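DMATS type aromatic prenyltransferase (Micromonospora olivasterospora, PDB 6ZRY) probably transfers a dimethylallyl group to the indole ring of tryptophan, which binds inside the antiparallel barrel of its ABBA fold. Local coordinates at residues D114-R117 against D118-A121; A161-S164 against E165-R169. All blocks are in the same frame, centred on the assembly; numbering follows the deposited sequence. Where two conformers were deposited one is given.

Contact 1: D114-R117 against D118-A121; sequences DSVR and DLFA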
loop_
_atom_site.group_PDB
_atom_site.type_symbol
_atom_site.label_atom_id
_atom_site.label_comp_id
_atom_site.label_asym_id
_atom_site.label_seq_id
_atom_site.Cartn_x
_atom_site.Cartn_y
_atom_site.Cartn_z
ATOM N N ASP A 114 7.117 -7.682 -17.645
ATOM C CA ASP A 114 6.626 -8.535 -18.768
ATOM C C ASP A 114 7.126 -9.972 -18.590
ATOM O O ASP A 114 6.334 -10.921 -18.878
ATOM C CB ASP A 114 7.025 -7.952 -20.125
ATOM C CG ASP A 114 6.310 -6.651 -20.444
ATOM O OD1 ASP A 114 6.904 -5.814 -21.134
ATOM O OD2 ASP A 114 5.184 -6.478 -19.970
ATOM N N SER A 115 8.359 -10.145 -18.094
ATOM C CA SER A 115 9.027 -11.460 -18.006
ATOM C C SER A 115 8.293 -12.384 -17.009
ATOM O O SER A 115 8.504 -13.610 -17.109
ATOM C CB SER A 115 10.496 -11.308 -17.685
ATOM O OG SER A 115 10.712 -11.166 -16.281
ATOM N N VAL A 116 7.437 -11.855 -16.115
ATOM C CA VAL A 116 6.742 -12.696 -15.081
ATOM C C VAL A 116 5.214 -12.708 -15.277
ATOM O O VAL A 116 4.548 -13.393 -14.479
ATOM C CB VAL A 116 7.091 -12.235 -13.656
ATOM C CG1 VAL A 116 8.568 -12.473 -13.335
ATOM C CG2 VAL A 116 6.712 -10.786 -13.421
ATOM N N ARG A 117 4.691 -11.989 -16.288
ATOM C CA ARG A 117 3.237 -11.821 -16.582
ATOM C C ARG A 117 2.521 -13.181 -16.634
ATOM O O ARG A 117 1.475 -13.328 -15.974
ATOM C CB ARG A 117 3.076 -11.103 -17.927
ATOM C CG ARG A 117 1.735 -10.411 -18.118
ATOM C CD ARG A 117 1.756 -9.475 -19.321
ATOM N NE ARG A 117 2.628 -8.322 -19.110
ATOM C CZ ARG A 117 2.350 -7.287 -18.321
ATOM N NH1 ARG A 117 3.219 -6.301 -18.214
ATOM N NH2 ARG A 117 1.205 -7.230 -17.641
ATOM N N ASP A 118 3.069 -14.139 -17.378
ATOM C CA ASP A 118 2.446 -15.465 -17.625
ATOM C C ASP A 118 2.298 -16.246 -16.324
ATOM O O ASP A 118 1.398 -17.113 -16.279
ATOM C CB ASP A 118 3.199 -16.285 -18.686
ATOM C CG ASP A 118 4.557 -16.804 -18.273
ATOM O OD1 ASP A 118 5.467 -15.984 -18.115
ATOM O OD2 ASP A 118 4.693 -18.037 -18.134
ATOM N N LEU A 119 3.141 -15.986 -15.305
ATOM C CA LEU A 119 3.046 -16.698 -14.015
ATOM C C LEU A 119 1.797 -16.242 -13.277
ATOM O O LEU A 119 1.206 -17.075 -12.595
ATOM C CB LEU A 119 4.306 -16.454 -13.169
ATOM C CG LEU A 119 5.610 -16.933 -13.782
ATOM C CD1 LEU A 119 6.776 -16.555 -12.889
ATOM C CD2 LEU A 119 5.591 -18.440 -14.019
ATOM N N PHE A 120 1.400 -14.973 -13.418
ATOM C CA PHE A 120 0.197 -14.407 -12.764
ATOM C C PHE A 120 -1.030 -14.545 -13.670
ATOM O O PHE A 120 -2.108 -14.488 -13.144
ATOM C CB PHE A 120 0.429 -12.949 -12.333
ATOM C CG PHE A 120 1.511 -12.789 -11.281
ATOM C CD1 PHE A 120 2.853 -12.787 -11.641
ATOM C CD2 PHE A 120 1.186 -12.612 -9.938
ATOM C CE1 PHE A 120 3.849 -12.626 -10.692
ATOM C CE2 PHE A 120 2.186 -12.463 -8.982
ATOM C CZ PHE A 120 3.516 -12.465 -9.356
ATOM N N ALA A 121 -0.858 -14.710 -14.979
ATOM C CA ALA A 121 -1.973 -14.636 -15.950
ATOM C C ALA A 121 -2.905 -15.816 -15.720
ATOM O O ALA A 121 -2.424 -16.960 -15.620
ATOM C CB ALA A 121 -1.461 -14.602 -17.374
HETATM O O HOH W 1 5.487 -13.891 -19.362
#

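Contact 2: A161-S164 against E165-R169; sequences ALVS and EALHR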
loop_
_atom_site.group_PDB
_atom_site.type_symbol
_atom_site.label_atom_id
_atom_site.label_comp_id
_atom_site.label_asym_id
_atom_site.label_seq_id
_atom_site.Cartn_x
_atom_site.Cartn_y
_atom_site.Cartn_z
ATOM N N ALA A 161 4.707 -20.982 -4.638
ATOM C CA ALA A 161 5.366 -21.473 -5.874
ATOM C C ALA A 161 5.358 -20.381 -6.928
ATOM O O ALA A 161 6.370 -20.222 -7.597
ATOM C CB ALA A 161 4.673 -22.710 -6.387
ATOM N N LEU A 162 4.243 -19.653 -7.047
ATOM C CA LEU A 162 4.114 -18.494 -7.954
ATOM C C LEU A 162 5.216 -17.489 -7.622
ATOM O O LEU A 162 5.976 -17.133 -8.525
ATOM C CB LEU A 162 2.728 -17.862 -7.819
ATOM C CG LEU A 162 2.247 -17.048 -9.025
ATOM C CD1 LEU A 162 0.802 -16.626 -8.871
ATOM C CD2 LEU A 162 3.110 -15.830 -9.273
ATOM N N VAL A 163 5.329 -17.081 -6.349
ATOM C CA VAL A 163 6.346 -16.079 -5.928
ATOM C C VAL A 163 7.743 -16.659 -6.177
ATOM O O VAL A 163 8.593 -15.932 -6.751
ATOM C CB VAL A 163 6.153 -15.644 -4.459
ATOM C CG1 VAL A 163 7.228 -14.662 -4.033
ATOM C CG2 VAL A 163 4.759 -15.060 -4.221
ATOM N N SER A 164 7.989 -17.915 -5.793
ATOM C CA SER A 164 9.312 -18.545 -5.982
ATOM C C SER A 164 9.727 -18.466 -7.458
ATOM O O SER A 164 10.916 -18.055 -7.767
ATOM C CB SER A 164 9.336 -19.981 -5.488
ATOM O OG SER A 164 10.562 -20.573 -5.858
ATOM N N GLU A 165 8.817 -18.817 -8.359
ATOM C CA GLU A 165 9.129 -18.898 -9.808
ATOM C C GLU A 165 9.296 -17.484 -10.378
ATOM O O GLU A 165 10.207 -17.291 -11.188
ATOM C CB GLU A 165 8.082 -19.715 -10.560
ATOM C CG GLU A 165 8.562 -20.159 -11.928
ATOM C CD GLU A 165 10.032 -20.556 -12.012
ATOM O OE1 GLU A 165 10.753 -19.876 -12.751
ATOM O OE2 GLU A 165 10.461 -21.553 -11.325
ATOM N N ALA A 166 8.460 -16.521 -9.963
ATOM C CA ALA A 166 8.592 -15.117 -10.417
ATOM C C ALA A 166 9.939 -14.536 -9.965
ATOM O O ALA A 166 10.607 -13.884 -10.791
ATOM C CB ALA A 166 7.435 -14.301 -9.937
ATOM N N LEU A 167 10.345 -14.742 -8.703
ATOM C CA LEU A 167 11.626 -14.189 -8.212
ATOM C C LEU A 167 12.794 -14.878 -8.927
ATOM O O LEU A 167 13.700 -14.170 -9.342
ATOM C CB LEU A 167 11.721 -14.343 -6.704
ATOM C CG LEU A 167 10.759 -13.481 -5.911
ATOM C CD1 LEU A 167 10.942 -13.742 -4.430
ATOM C CD2 LEU A 167 10.966 -12.017 -6.228
ATOM N N HIS A 168 12.744 -16.196 -9.130
ATOM C CA HIS A 168 13.800 -16.931 -9.889
ATOM C C HIS A 168 13.967 -16.317 -11.285
ATOM O O HIS A 168 15.111 -16.028 -11.694
ATOM C CB HIS A 168 13.477 -18.429 -9.970
ATOM C CG HIS A 168 14.468 -19.176 -10.789
ATOM N ND1 HIS A 168 15.816 -19.085 -10.558
ATOM C CD2 HIS A 168 14.320 -19.965 -11.851
ATOM C CE1 HIS A 168 16.451 -19.796 -11.451
ATOM N NE2 HIS A 168 15.565 -20.341 -12.249
ATOM N N ARG A 169 12.874 -16.078 -11.989
ATOM C CA ARG A 169 12.934 -15.485 -13.344
ATOM C C ARG A 169 13.636 -14.138 -13.290
ATOM O O ARG A 169 14.293 -13.793 -14.245
ATOM C CB ARG A 169 11.560 -15.280 -13.949
ATOM C CG ARG A 169 10.908 -16.568 -14.397
ATOM C CD ARG A 169 10.341 -16.407 -15.773
ATOM N NE ARG A 169 9.460 -17.515 -16.068
ATOM C CZ ARG A 169 8.223 -17.403 -16.504
ATOM N NH1 ARG A 169 7.689 -16.212 -16.742
ATOM N NH2 ARG A 169 7.524 -18.503 -16.727
#

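Contact 1: D114-R117 against D118-A121
The F120 ring presents its edge to the backbone carbonyl of V116, with V116 O lying in the ring plane 3.4 Å from F120 CD1. The other flat group, the R117 guanidinium, takes the D114 carboxylate at its edge. R117 NH1 reaches D114 OD2 at 2.6 Å in a nearly straight salt bridge (162°), lying close to the guanidinium plane and meeting the oxygen nearly along its C-O bond; R117 NE adds a weak bond to the same oxygen. R117 extends from the backbone with CG opposite N (chi1 -158°) and then bends at chi3, which folds the guanidinium back to the residue three positions earlier. Replacing R117 by a leucine would probably leave D114 OD2 without its charged mate and the D114 carboxylate held mainly through OD1, by its hydrogen bond with T110 OG1.

D114 to R117 form a type I beta turn, closed by R117 N to D114 O at 3.2 Å. The chain then enters a short, weakly bonded helix: L119 N donates to V116 O at 3.1 Å from well above the carbonyl plane, while R117 O accepts weak bonds from both F120 N and A121 N. A water links turn and helix, donating to D114 O and accepting from D118 N, each at 3.1 Å. Apolar contact is looser, with V116 CG2 4.4 Å from F120 CE1 and V116 CB 4.4 Å from L119 CD1.

This junction joins helix 111-114 to helix 117-120 at the protein surface. One side packs on helix 159-170, where L119 meets A166, F120 meets L162 and D118 forms a salt bridge with R169; the F120 ring also meets F198 of strand 193-201, the two planes inclined.

Contact 2: A161-S164 against E165-R169
Four successive backbone bonds of regular alpha-helical spacing tie A161-S164 to E165-R169, all 2.9 Å long: A166 N to L162 O and L167 N to V163 O, whose donors approach nearly along the C=O axis, and E165 N to A161 O and H168 N to S164 O, whose donors are tilted about 25° from the carbonyl planes.

One apolar pair of side chains carries the rest of the contact. V163 and L167, one helical turn apart, lie alongside and point the same way, V163 CG1 touching L167 CD1 at 3.8 Å. The V163 torsion sets CG1 opposite the backbone N (chi1 178°), while L167 has CG opposite its carbonyl carbon (chi1 -69°), leaning back along the helix; L167 CG also rests 3.4 Å from V163 O. A166 CB lies over the preceding turn, 3.5 Å from L162 O.

V163 and L167 share a buried side of helix 159-170. Both meet F198 of strand 193-201 and Y176 of helix 174-182, and V163 also touches L195 and P151. L167 remains about 12 Å, side chain to side chain, from D269, a residue of a calcium site known for this protein, though no calcium is bound to this chain here.

Main-chain bonds satisfy the carbonyls of A161 to S164, which leaves the V163-L167 pair to pack apolar carbon against F198 and Y176. A161 and H168 are exposed, while the charged end of R169 leaves this helix to pair with D118 and S115 O of the neighbouring turn.

In the fold
Contact 1 comes first along the chain and closes before contact 2 opens; strands 131-138 and 141-149, an antiparallel pair of the curled sheet, lie between them in sequence. Their centres are about 10 Å apart, each about 21 Å from the centre of the chain and on the same side of it. R169 NH1 forms a salt bridge with D118 OD1 at 2.6 Å and probably bonds S115 O at 2.8 Å. With L119 CD1 packed 3.4 Å from A166 N, this joins helices 117-120 and 159-170 across the intervening strand pair, both against F198 of strand 193-201, in the helical layer outside the ABBA barrel, away from the tryptophan pocket.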